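Local coordinates for IPT/TIG domain-containing protein BACOVA_02650 (Bacteroides ovatus, PDB 5E7G), which binds polysaccharide at the cell surface and probably captures xyloglucan before it is taken into the periplasm for degradation, at residues Q119-G124 and Y162-L167; Y128-V133 and T154-N159; P103-I108 and S186-E191; A132-T137 and Y178-C183. One frame throughout, in Å; residues are numbered along the deposited sequence.

Interaction 1 (Q119-G124 and Y162-L167); sequences QMTVIG and YSQITL
The Gln119 side-chain amide has the CG2 methyl of Thr166 over one face. The methyl stands almost straight above the amide carbon, with Gln119 CD to Thr166 CG2 at 3.5 Å. The Gln164 amide is also met from one face: Thr121 CG2 lies above its oxygen, 3.8 Å from Gln164 OE1. In Thr121, CG2 is anti to the backbone N (chi1 -54° for OG1), and this turns the methyl to Gln164 and OG1 to Thr166. The two threonine hydroxyls stay 3.8 Å apart and do not bond.

The strands run antiparallel. Met120 and Leu167 bond both ways, as do Val122 and Ile165. Val122 N to Ile165 O is 2.9 Å. Gly124 N adds a bond to Ser163 O where the pair ends, beside the loop at Tyr162-Ser163.

The other face is apolar. Leu167 CD1 meets Met120 CG at 3.6 Å, and Leu167 CD2 meets Val122 CG2 at 3.7 Å. This face packs on Leu179 and Val181 of the opposing sheet of the IPT/TIG sandwich. The backbone bonds therefore set the register, and one face suits the sandwich core. On the mixed face of Thr121, Ile123, Gln164 and Thr166 the side chains meet by van der Waals contact, without a hydrogen bond between them.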
loop_
_atom_site.group_PDB
_atom_site.type_symbol
_atom_site.label_atom_id
_atom_site.label_comp_id
_atom_site.label_asym_id
_atom_site.label_seq_id
_atom_site.Cartn_x
_atom_site.Cartn_y
_atom_site.Cartn_z
ATOM N N GLN A 119 24.318 4.594 -4.808
ATOM C CA GLN A 119 23.651 5.832 -5.177
ATOM C C GLN A 119 22.172 5.768 -4.819
ATOM O O GLN A 119 21.509 4.751 -5.041
ATOM C CB GLN A 119 23.814 6.115 -6.672
ATOM C CG GLN A 119 24.657 7.351 -6.982
ATOM C CD GLN A 119 24.492 7.832 -8.417
ATOM O OE1 GLN A 119 23.509 7.509 -9.087
ATOM N NE2 GLN A 119 25.455 8.615 -8.891
ATOM N N MET A 120 21.675 6.861 -4.247
ATOM C CA MET A 120 20.247 7.048 -4.007
ATOM C C MET A 120 19.849 8.465 -4.421
ATOM O O MET A 120 20.706 9.328 -4.597
ATOM C CB MET A 120 19.905 6.807 -2.535
ATOM C CG MET A 120 20.203 7.980 -1.631
ATOM S SD MET A 120 20.049 7.574 0.117
ATOM C CE MET A 120 21.593 6.721 0.393
ATOM N N THR A 121 18.551 8.710 -4.569
ATOM C CA THR A 121 18.083 10.005 -5.043
ATOM C C THR A 121 17.005 10.569 -4.134
ATOM O O THR A 121 15.948 9.963 -3.944
ATOM C CB THR A 121 17.541 9.908 -6.478
ATOM O OG1 THR A 121 18.526 9.311 -7.322
ATOM C CG2 THR A 121 17.196 11.287 -7.017
ATOM N N VAL A 122 17.289 11.736 -3.566
ATOM C CA VAL A 122 16.308 12.460 -2.775
ATOM C C VAL A 122 15.409 13.227 -3.731
ATOM O O VAL A 122 15.893 13.940 -4.607
ATOM C CB VAL A 122 16.970 13.431 -1.778
ATOM C CG1 VAL A 122 15.919 14.154 -0.958
ATOM C CG2 VAL A 122 17.932 12.683 -0.870
ATOM N N ILE A 123 14.101 13.074 -3.561
ATOM C CA ILE A 123 13.125 13.712 -4.441
ATOM C C ILE A 123 12.257 14.683 -3.658
ATOM O O ILE A 123 11.694 14.333 -2.624
ATOM C CB ILE A 123 12.242 12.667 -5.134
ATOM C CG1 ILE A 123 13.110 11.801 -6.052
ATOM C CG2 ILE A 123 11.125 13.344 -5.927
ATOM C CD1 ILE A 123 12.374 10.669 -6.728
ATOM N N GLY A 124 12.163 15.909 -4.161
ATOM C CA GLY A 124 11.343 16.929 -3.534
ATOM C C GLY A 124 11.287 18.182 -4.381
ATOM O O GLY A 124 11.087 18.109 -5.594
ATOM N N TYR A 162 16.285 21.758 -9.419
ATOM C CA TYR A 162 16.276 21.896 -7.961
ATOM C C TYR A 162 15.201 20.999 -7.347
ATOM O O TYR A 162 14.587 21.352 -6.340
ATOM C CB TYR A 162 16.049 23.357 -7.545
ATOM C CG TYR A 162 17.087 24.316 -8.087
ATOM C CD1 TYR A 162 18.259 24.574 -7.380
ATOM C CD2 TYR A 162 16.904 24.953 -9.309
ATOM C CE1 TYR A 162 19.212 25.443 -7.871
ATOM C CE2 TYR A 162 17.852 25.822 -9.808
ATOM C CZ TYR A 162 19.006 26.065 -9.086
ATOM O OH TYR A 162 19.956 26.930 -9.577
ATOM N N SER A 163 14.992 19.837 -7.958
ATOM C CA SER A 163 13.937 18.915 -7.545
ATOM C C SER A 163 14.474 17.564 -7.081
ATOM O O SER A 163 13.747 16.793 -6.444
ATOM C CB SER A 163 12.960 18.692 -8.693
ATOM O OG SER A 163 13.567 17.947 -9.738
ATOM N N GLN A 164 15.736 17.286 -7.403
ATOM C CA GLN A 164 16.369 16.002 -7.094
ATOM C C GLN A 164 17.831 16.139 -6.674
ATOM O O GLN A 164 18.627 16.769 -7.369
ATOM C CB GLN A 164 16.295 15.065 -8.303
ATOM C CG GLN A 164 14.890 14.614 -8.655
ATOM C CD GLN A 164 14.866 13.543 -9.727
ATOM O OE1 GLN A 164 15.906 13.066 -10.174
ATOM N NE2 GLN A 164 13.670 13.154 -10.143
ATOM N N ILE A 165 18.176 15.535 -5.540
ATOM C CA ILE A 165 19.558 15.446 -5.093
ATOM C C ILE A 165 20.049 14.008 -5.207
ATOM O O ILE A 165 19.636 13.141 -4.436
ATOM C CB ILE A 165 19.736 15.922 -3.633
ATOM C CG1 ILE A 165 19.169 17.332 -3.451
ATOM C CG2 ILE A 165 21.224 15.887 -3.241
ATOM C CD1 ILE A 165 19.230 17.852 -2.010
ATOM N N THR A 166 20.926 13.754 -6.170
ATOM C CA THR A 166 21.572 12.453 -6.283
ATOM C C THR A 166 22.816 12.439 -5.411
ATOM O O THR A 166 23.638 13.353 -5.481
ATOM C CB THR A 166 21.947 12.133 -7.726
ATOM O OG1 THR A 166 20.759 12.119 -8.525
ATOM C CG2 THR A 166 22.622 10.779 -7.816
ATOM N N LEU A 167 22.946 11.402 -4.587
ATOM C CA LEU A 167 24.037 11.322 -3.625
ATOM C C LEU A 167 24.535 9.882 -3.443
ATOM O O LEU A 167 23.879 8.926 -3.866
ATOM C CB LEU A 167 23.591 11.916 -2.283
ATOM C CG LEU A 167 22.440 11.227 -1.549
ATOM C CD1 LEU A 167 22.952 10.100 -0.659
ATOM C CD2 LEU A 167 21.648 12.235 -0.722
#

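Interaction 2 (Y128-V133 and T154-N159); sequences YEVQAV and TNYEVN
Val130 meets Tyr156 with one methyl and Val158 with the other. CG1, anti to the backbone N (chi1 176°), touches Tyr156 CE1 at 3.7 Å, approaching the ring obliquely. CG2 reaches Val158 CG2 at 3.9 Å.

Gln131 takes part through its backbone. Its carbonyl oxygen lies at the edge of the Tyr156 ring, near the ring plane, and accepts a weak hydrogen bond from the phenol. Tyr156 OH to Gln131 O is 3.1 Å. The CB of Gln131 points away from segment 154-159. Gln131 and Ala132 both face Glu182 in a classic beta bulge. That bulge sets the two valines on either side of it, Val130 and Val133, so that both point at the tyrosine.

Val133 covers one face of the Tyr156 ring. Its CG2 is 3.8 Å from the ring centroid, 14° off the normal, which makes a CH-pi contact. The methyl is displaced toward the rim and comes nearest to CD2. The ring is thus held at its hydroxyl, on one face and obliquely near CE1 by a single short run of chain. Tyr156 reaches there because CG lies between its backbone N and carbonyl carbon (chi1 62°).

The strands themselves do not pair; their axes stay 9.3 Å apart. Strand 156-158 is the outer strand of one sheet, beside strand 164-168, whose Ile165 and Leu167 also touch Tyr156. Strand 130-136 belongs to the opposing sheet, between strands 151-152 and 178-183. The contact therefore bridges the two sheets along one side of the sandwich.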
loop_
_atom_site.group_PDB
_atom_site.type_symbol
_atom_site.label_atom_id
_atom_site.label_comp_id
_atom_site.label_asym_id
_atom_site.label_seq_id
_atom_site.Cartn_x
_atom_site.Cartn_y
_atom_site.Cartn_z
ATOM N N TYR A 128 17.095 24.764 -3.405
ATOM C CA TYR A 128 17.969 25.897 -3.662
ATOM C C TYR A 128 18.976 26.038 -2.535
ATOM O O TYR A 128 18.638 25.824 -1.369
ATOM C CB TYR A 128 17.158 27.196 -3.784
ATOM C CG TYR A 128 16.029 27.152 -4.794
ATOM C CD1 TYR A 128 16.291 27.047 -6.152
ATOM C CD2 TYR A 128 14.702 27.245 -4.389
ATOM C CE1 TYR A 128 15.269 27.016 -7.080
ATOM C CE2 TYR A 128 13.667 27.219 -5.315
ATOM C CZ TYR A 128 13.962 27.104 -6.657
ATOM O OH TYR A 128 12.950 27.074 -7.585
ATOM N N GLU A 129 20.207 26.396 -2.877
ATOM C CA GLU A 129 21.174 26.822 -1.871
ATOM C C GLU A 129 21.455 25.728 -0.838
ATOM O O GLU A 129 21.619 26.006 0.350
ATOM C CB GLU A 129 20.664 28.094 -1.176
ATOM C CG GLU A 129 20.306 29.218 -2.158
ATOM C CD GLU A 129 19.506 30.346 -1.526
ATOM O OE1 GLU A 129 19.789 31.522 -1.835
ATOM O OE2 GLU A 129 18.584 30.058 -0.737
ATOM N N VAL A 130 21.499 24.482 -1.301
ATOM C CA VAL A 130 21.850 23.352 -0.446
ATOM C C VAL A 130 23.225 23.572 0.180
ATOM O O VAL A 130 24.226 23.696 -0.523
ATOM C CB VAL A 130 21.847 22.023 -1.242
ATOM C CG1 VAL A 130 22.320 20.854 -0.375
ATOM C CG2 VAL A 130 20.458 21.746 -1.794
ATOM N N GLN A 131 23.262 23.627 1.506
ATOM C CA GLN A 131 24.512 23.808 2.235
ATOM C C GLN A 131 25.122 22.460 2.626
ATOM O O GLN A 131 26.298 22.200 2.362
ATOM C CB GLN A 131 24.273 24.667 3.478
ATOM C CG GLN A 131 23.815 26.084 3.158
ATOM C CD GLN A 131 23.370 26.847 4.387
ATOM O OE1 GLN A 131 23.153 26.265 5.452
ATOM N NE2 GLN A 131 23.226 28.162 4.246
ATOM N N ALA A 132 24.312 21.605 3.245
ATOM C CA ALA A 132 24.767 20.296 3.699
ATOM C C ALA A 132 23.672 19.240 3.558
ATOM O O ALA A 132 22.485 19.562 3.463
ATOM C CB ALA A 132 25.231 20.380 5.144
ATOM N N VAL A 133 24.088 17.979 3.533
ATOM C CA VAL A 133 23.159 16.855 3.583
ATOM C C VAL A 133 23.682 15.820 4.573
ATOM O O VAL A 133 24.845 15.427 4.501
ATOM C CB VAL A 133 22.970 16.192 2.208
ATOM C CG1 VAL A 133 21.859 15.154 2.277
ATOM C CG2 VAL A 133 22.652 17.237 1.149
ATOM N N THR A 154 28.955 13.752 1.945
ATOM C CA THR A 154 29.909 14.666 1.315
ATOM C C THR A 154 29.722 14.750 -0.196
ATOM O O THR A 154 29.913 15.809 -0.797
ATOM C CB THR A 154 31.367 14.232 1.582
ATOM O OG1 THR A 154 31.687 13.098 0.764
ATOM C CG2 THR A 154 31.573 13.881 3.053
ATOM N N ASN A 155 29.380 13.619 -0.804
ATOM C CA ASN A 155 29.168 13.549 -2.241
ATOM C C ASN A 155 27.682 13.610 -2.605
ATOM O O ASN A 155 26.955 12.627 -2.458
ATOM C CB ASN A 155 29.794 12.269 -2.801
ATOM C CG ASN A 155 29.742 12.214 -4.313
ATOM O OD1 ASN A 155 29.559 13.236 -4.974
ATOM N ND2 ASN A 155 29.900 11.018 -4.870
ATOM N N TYR A 156 27.234 14.773 -3.068
ATOM C CA TYR A 156 25.875 14.921 -3.571
ATOM C C TYR A 156 25.854 15.940 -4.702
ATOM O O TYR A 156 26.706 16.823 -4.753
ATOM C CB TYR A 156 24.920 15.341 -2.452
ATOM C CG TYR A 156 25.239 16.687 -1.831
ATOM C CD1 TYR A 156 24.865 17.871 -2.456
ATOM C CD2 TYR A 156 25.907 16.774 -0.615
ATOM C CE1 TYR A 156 25.155 19.100 -1.896
ATOM C CE2 TYR A 156 26.197 18.005 -0.044
ATOM C CZ TYR A 156 25.818 19.163 -0.691
ATOM O OH TYR A 156 26.102 20.388 -0.133
ATOM N N GLU A 157 24.891 15.797 -5.608
ATOM C CA GLU A 157 24.683 16.767 -6.677
ATOM C C GLU A 157 23.208 17.100 -6.841
ATOM O O GLU A 157 22.362 16.210 -6.818
ATOM C CB GLU A 157 25.229 16.239 -8.001
ATOM C CG GLU A 157 24.792 17.073 -9.203
ATOM C CD GLU A 157 25.496 16.688 -10.490
ATOM O OE1 GLU A 157 26.557 16.030 -10.419
ATOM O OE2 GLU A 157 24.981 17.041 -11.576
ATOM N N VAL A 158 22.913 18.384 -7.034
ATOM C CA VAL A 158 21.545 18.841 -7.259
ATOM C C VAL A 158 21.298 19.035 -8.750
ATOM O O VAL A 158 22.128 19.609 -9.450
ATOM C CB VAL A 158 21.259 20.165 -6.533
ATOM C CG1 VAL A 158 19.784 20.525 -6.651
ATOM C CG2 VAL A 158 21.668 20.069 -5.075
ATOM N N ASN A 159 20.151 18.566 -9.230
ATOM C CA ASN A 159 19.809 18.691 -10.644
ATOM C C ASN A 159 19.402 20.125 -11.000
ATOM O O ASN A 159 19.261 20.981 -10.121
ATOM C CB ASN A 159 18.686 17.714 -11.006
ATOM C CG ASN A 159 17.355 18.093 -10.382
ATOM O OD1 ASN A 159 17.297 18.885 -9.439
ATOM N ND2 ASN A 159 16.276 17.526 -10.907
#

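Interaction 3 (P103-I108 and S186-E191); sequences PYITRI and SSAVTE. With SO4 (sulfate ion), chain E.
Ser186 begins the contact against the Pro103 ring, with its OG 3.3 Å from Pro103 CD. Ser187 turns its side chain the other way, and Ala188 then points straight in. The Ala188 methyl fits among Pro103 and Ile105, 4.1 Å from Pro103 CB and 3.7 Å from Ile105 CG1. Ile105 CD1 also reaches past it to the backbone, 3.6 Å from Ala188 O. The two strands run roughly parallel, at 21°, without bonding to each other. They are outer strands of the two sheets of an immunoglobulin-like IPT/TIG sandwich, and this contact closes one side of it.

Val189 points away from strand 104-109 and touches Tyr178 and Pro140. Thr190 comes next, its OG1 anti to the backbone N (chi1 -167°), which brings CG2 round to the isoleucines. Thr190 CG2 is 3.7 Å from Ile105 CG2, the two side chains crossing near a right angle, and 3.8 Å from Ile108 CD1. An alanine in place of Ile105 would remove both branches and is likely to open a gap between Ala188 and Thr190. At Glu191 the backbone takes over, its O lying 3.7 Å from Ile108 CD1. On the opposite side of strand 104-109, Arg107 extends to a sulfate, probably from the crystallisation liquor, which it binds through NH2 and, weakly, NH1.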
loop_
_atom_site.group_PDB
_atom_site.type_symbol
_atom_site.label_atom_id
_atom_site.label_comp_id
_atom_site.label_asym_id
_atom_site.label_seq_id
_atom_site.Cartn_x
_atom_site.Cartn_y
_atom_site.Cartn_z
ATOM N N PRO A 103 12.770 24.329 1.248
ATOM C CA PRO A 103 12.851 23.004 0.627
ATOM C C PRO A 103 11.869 22.016 1.241
ATOM O O PRO A 103 11.477 22.187 2.394
ATOM C CB PRO A 103 14.289 22.582 0.909
ATOM C CG PRO A 103 14.606 23.243 2.202
ATOM C CD PRO A 103 13.910 24.573 2.149
ATOM N N TYR A 104 11.473 21.006 0.474
ATOM C CA TYR A 104 10.681 19.905 1.004
ATOM C C TYR A 104 11.171 18.622 0.366
ATOM O O TYR A 104 11.748 18.647 -0.723
ATOM C CB TYR A 104 9.184 20.104 0.741
ATOM C CG TYR A 104 8.792 20.037 -0.721
ATOM C CD1 TYR A 104 8.466 18.826 -1.319
ATOM C CD2 TYR A 104 8.737 21.187 -1.499
ATOM C CE1 TYR A 104 8.104 18.760 -2.656
ATOM C CE2 TYR A 104 8.378 21.134 -2.832
ATOM C CZ TYR A 104 8.064 19.918 -3.410
ATOM O OH TYR A 104 7.709 19.862 -4.743
ATOM N N ILE A 105 10.957 17.509 1.063
ATOM C CA ILE A 105 11.303 16.187 0.552
ATOM C C ILE A 105 10.049 15.336 0.453
ATOM O O ILE A 105 9.310 15.174 1.425
ATOM C CB ILE A 105 12.341 15.468 1.440
ATOM C CG1 ILE A 105 13.629 16.294 1.523
ATOM C CG2 ILE A 105 12.641 14.071 0.891
ATOM C CD1 ILE A 105 14.581 15.828 2.601
ATOM N N THR A 106 9.822 14.799 -0.740
ATOM C CA THR A 106 8.697 13.916 -0.987
ATOM C C THR A 106 9.036 12.499 -0.543
ATOM O O THR A 106 8.359 11.922 0.307
ATOM C CB THR A 106 8.316 13.915 -2.473
ATOM O OG1 THR A 106 8.030 15.256 -2.882
ATOM C CG2 THR A 106 7.106 13.043 -2.723
ATOM N N ARG A 107 10.103 11.954 -1.116
ATOM C CA ARG A 107 10.478 10.571 -0.884
ATOM C C ARG A 107 11.917 10.333 -1.306
ATOM O O ARG A 107 12.501 11.156 -2.003
ATOM C CB ARG A 107 9.556 9.633 -1.659
ATOM C CG ARG A 107 9.673 9.790 -3.171
ATOM C CD ARG A 107 8.581 9.026 -3.902
ATOM N NE ARG A 107 8.582 9.320 -5.334
ATOM C CZ ARG A 107 9.332 8.694 -6.235
ATOM N NH1 ARG A 107 10.162 7.724 -5.874
ATOM N NH2 ARG A 107 9.257 9.041 -7.511
ATOM N N ILE A 108 12.475 9.201 -0.885
ATOM C CA ILE A 108 13.798 8.774 -1.326
ATOM C C ILE A 108 13.638 7.657 -2.342
ATOM O O ILE A 108 12.935 6.679 -2.096
ATOM C CB ILE A 108 14.671 8.288 -0.152
ATOM C CG1 ILE A 108 14.980 9.456 0.786
ATOM C CG2 ILE A 108 15.980 7.677 -0.660
ATOM C CD1 ILE A 108 15.522 9.039 2.137
ATOM N N SER A 186 15.971 27.096 5.092
ATOM C CA SER A 186 15.591 26.168 6.155
ATOM C C SER A 186 16.068 24.757 5.792
ATOM O O SER A 186 16.824 24.576 4.840
ATOM C CB SER A 186 14.075 26.178 6.379
ATOM O OG SER A 186 13.390 25.775 5.206
ATOM N N SER A 187 15.616 23.763 6.548
ATOM C CA SER A 187 16.006 22.377 6.317
ATOM C C SER A 187 14.792 21.494 6.078
ATOM O O SER A 187 13.717 21.747 6.619
ATOM C CB SER A 187 16.802 21.857 7.504
ATOM O OG SER A 187 17.889 22.719 7.776
ATOM N N ALA A 188 14.969 20.462 5.260
ATOM C CA ALA A 188 13.903 19.501 4.993
ATOM C C ALA A 188 14.295 18.132 5.537
ATOM O O ALA A 188 15.469 17.762 5.506
ATOM C CB ALA A 188 13.610 19.422 3.510
ATOM N N VAL A 189 13.305 17.393 6.029
ATOM C CA VAL A 189 13.538 16.129 6.716
ATOM C C VAL A 189 12.618 15.040 6.182
ATOM O O VAL A 189 11.461 15.299 5.854
ATOM C CB VAL A 189 13.314 16.273 8.240
ATOM C CG1 VAL A 189 13.678 14.979 8.966
ATOM C CG2 VAL A 189 14.133 17.431 8.790
ATOM N N THR A 190 13.147 13.825 6.093
ATOM C CA THR A 190 12.349 12.659 5.738
ATOM C C THR A 190 12.914 11.439 6.448
ATOM O O THR A 190 14.073 11.443 6.853
ATOM C CB THR A 190 12.325 12.418 4.215
ATOM O OG1 THR A 190 11.304 11.464 3.895
ATOM C CG2 THR A 190 13.693 11.923 3.705
ATOM N N GLU A 191 12.097 10.403 6.606
ATOM C CA GLU A 191 12.556 9.176 7.242
ATOM C C GLU A 191 13.548 8.467 6.344
ATOM O O GLU A 191 13.384 8.460 5.127
ATOM C CB GLU A 191 11.389 8.242 7.553
ATOM C CG GLU A 191 10.535 8.695 8.724
ATOM C CD GLU A 191 9.565 7.627 9.200
ATOM O OE1 GLU A 191 9.673 6.464 8.752
ATOM O OE2 GLU A 191 8.692 7.960 10.030
HETATM S S SO4 E . 11.463 5.952 -9.134
HETATM O O1 SO4 E . 12.656 6.702 -8.773
HETATM O O2 SO4 E . 11.774 4.947 -10.149
HETATM O O3 SO4 E . 10.953 5.244 -7.960
HETATM O O4 SO4 E . 10.521 6.941 -9.653
#

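Interaction 4 (A132-T137 and Y178-C183); sequences AVYLST and YLVVEC
Ala132 and Glu182 form the first of three antiparallel hydrogen-bonded pairs; Tyr134 with Val180 and Ser136 with Tyr178 follow. Each pair bonds in both directions. The shortest bond is Tyr178 N to Ser136 O, at 2.7 Å. Ala132 N to Glu182 O is longer, at 3.3 Å, next to the bulge where Gln131 shares the same carbonyl. The Glu182 carboxylate is engaged by Arg146 in a salt bridge through OE2. That oxygen also lies 3.5 Å from Ala132 CB, while OE1 sits at the edge of the Tyr134 ring.

Tyr134 has a large share of the packing. Val180 CB lies over one face of its ring, 3.6 Å from the centroid and 18° off the normal, a CH-pi contact. The valine straddles the ring: CG2 touches CE1 at 3.4 Å and CG1 approaches CE2. Tyr134 OH is buried and has no polar partner. With a serine instead of Tyr134, Val180 would probably lose the ring that lies against it and a gap would open beside Glu182.

On the other face, Leu135 CD2 meets Leu179 CB at 3.7 Å, and Val133 CG1 lies 3.3 Å from Val180 O. Leu179 and Val181 there pack on Ile105 of the facing sheet. Such a pair of central antiparallel strands, with one face in the core, is typical of the immunoglobulin-like beta sandwich of IPT/TIG domains.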
loop_
_atom_site.group_PDB
_atom_site.type_symbol
_atom_site.label_atom_id
_atom_site.label_comp_id
_atom_site.label_asym_id
_atom_site.label_seq_id
_atom_site.Cartn_x
_atom_site.Cartn_y
_atom_site.Cartn_z
ATOM N N ALA A 132 24.312 21.605 3.245
ATOM C CA ALA A 132 24.767 20.296 3.699
ATOM C C ALA A 132 23.672 19.240 3.558
ATOM O O ALA A 132 22.485 19.562 3.463
ATOM C CB ALA A 132 25.231 20.380 5.144
ATOM N N VAL A 133 24.088 17.979 3.533
ATOM C CA VAL A 133 23.159 16.855 3.583
ATOM C C VAL A 133 23.682 15.820 4.573
ATOM O O VAL A 133 24.845 15.427 4.501
ATOM C CB VAL A 133 22.970 16.192 2.208
ATOM C CG1 VAL A 133 21.859 15.154 2.277
ATOM C CG2 VAL A 133 22.652 17.237 1.149
ATOM N N TYR A 134 22.824 15.385 5.494
ATOM C CA TYR A 134 23.246 14.446 6.528
ATOM C C TYR A 134 22.150 13.472 6.955
ATOM O O TYR A 134 20.954 13.739 6.803
ATOM C CB TYR A 134 23.757 15.215 7.755
ATOM C CG TYR A 134 22.719 16.024 8.512
ATOM C CD1 TYR A 134 21.912 15.430 9.472
ATOM C CD2 TYR A 134 22.576 17.389 8.297
ATOM C CE1 TYR A 134 20.977 16.164 10.176
ATOM C CE2 TYR A 134 21.644 18.130 9.000
ATOM C CZ TYR A 134 20.849 17.514 9.938
ATOM O OH TYR A 134 19.919 18.250 10.640
ATOM N N LEU A 135 22.593 12.329 7.474
ATOM C CA LEU A 135 21.719 11.344 8.093
ATOM C C LEU A 135 21.810 11.497 9.601
ATOM O O LEU A 135 22.870 11.834 10.124
ATOM C CB LEU A 135 22.116 9.927 7.684
ATOM C CG LEU A 135 22.178 9.649 6.186
ATOM C CD1 LEU A 135 22.792 8.284 5.934
ATOM C CD2 LEU A 135 20.783 9.740 5.584
ATOM N N SER A 136 20.708 11.255 10.302
ATOM C CA SER A 136 20.697 11.368 11.756
ATOM C C SER A 136 19.665 10.439 12.384
ATOM O O SER A 136 18.617 10.164 11.801
ATOM C CB SER A 136 20.418 12.811 12.175
ATOM O OG SER A 136 20.477 12.954 13.586
ATOM N N THR A 137 19.974 9.970 13.588
ATOM C CA THR A 137 19.096 9.056 14.313
ATOM C C THR A 137 17.864 9.779 14.839
ATOM O O THR A 137 16.838 9.155 15.120
ATOM C CB THR A 137 19.831 8.402 15.493
ATOM O OG1 THR A 137 20.211 9.411 16.439
ATOM C CG2 THR A 137 21.072 7.664 15.011
ATOM N N TYR A 178 16.763 9.518 9.950
ATOM C CA TYR A 178 16.303 10.578 9.069
ATOM C C TYR A 178 17.377 11.011 8.088
ATOM O O TYR A 178 18.570 10.871 8.349
ATOM C CB TYR A 178 15.839 11.772 9.900
ATOM C CG TYR A 178 14.737 11.409 10.862
ATOM C CD1 TYR A 178 13.404 11.481 10.479
ATOM C CD2 TYR A 178 15.028 10.975 12.146
ATOM C CE1 TYR A 178 12.388 11.142 11.355
ATOM C CE2 TYR A 178 14.019 10.632 13.027
ATOM C CZ TYR A 178 12.701 10.717 12.626
ATOM O OH TYR A 178 11.690 10.380 13.497
ATOM N N LEU A 179 16.930 11.508 6.942
ATOM C CA LEU A 179 17.797 12.195 5.999
ATOM C C LEU A 179 17.394 13.664 6.012
ATOM O O LEU A 179 16.205 13.985 6.000
ATOM C CB LEU A 179 17.679 11.596 4.600
ATOM C CG LEU A 179 18.534 12.245 3.509
ATOM C CD1 LEU A 179 18.928 11.208 2.469
ATOM C CD2 LEU A 179 17.798 13.403 2.842
ATOM N N VAL A 180 18.386 14.546 6.058
ATOM C CA VAL A 180 18.146 15.980 6.139
ATOM C C VAL A 180 18.839 16.711 4.995
ATOM O O VAL A 180 20.017 16.479 4.725
ATOM C CB VAL A 180 18.637 16.564 7.475
ATOM C CG1 VAL A 180 18.423 18.077 7.515
ATOM C CG2 VAL A 180 17.917 15.902 8.634
ATOM N N VAL A 181 18.091 17.589 4.333
ATOM C CA VAL A 181 18.643 18.496 3.339
ATOM C C VAL A 181 18.660 19.882 3.956
ATOM O O VAL A 181 17.613 20.453 4.256
ATOM C CB VAL A 181 17.833 18.492 2.029
ATOM C CG1 VAL A 181 18.339 19.570 1.065
ATOM C CG2 VAL A 181 17.911 17.122 1.374
ATOM N N GLU A 182 19.864 20.404 4.156
ATOM C CA GLU A 182 20.066 21.679 4.826
ATOM C C GLU A 182 20.256 22.798 3.804
ATOM O O GLU A 182 21.253 22.819 3.077
ATOM C CB GLU A 182 21.274 21.584 5.756
ATOM C CG GLU A 182 21.275 22.558 6.908
ATOM C CD GLU A 182 22.251 22.148 7.993
ATOM O OE1 GLU A 182 21.814 21.960 9.149
ATOM O OE2 GLU A 182 23.453 22.000 7.687
ATOM N N CYS A 183 19.292 23.713 3.744
ATOM C CA CYS A 183 19.352 24.847 2.822
ATOM C C CYS A 183 19.475 26.157 3.589
ATOM O O CYS A 183 19.303 26.191 4.808
ATOM C CB CYS A 183 18.116 24.877 1.920
ATOM S SG CYS A 183 17.993 23.481 0.785
#

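Overall arrangement
From the N terminus, strand 104-109 comes first, and interaction 3 joins it to the late strand 187-193, closing a loop that encloses the other three. Interaction 1 pairs 119-124 with 162-167 in the first sheet. Interaction 2 is nested inside that loop, between 128-133 and 154-159. Interaction 4 starts from the same strand as interaction 2, sharing Ala132 and Val133, and closes on 178-183 in the second sheet. Its segments alternate with those of interaction 1, so these two cross. Interactions 1 and 4 each pair the central strands of one sheet, and they face each other through Val122, Ile165, Leu179 and Val181. Interactions 2 and 3 tie the sheets together at their sides.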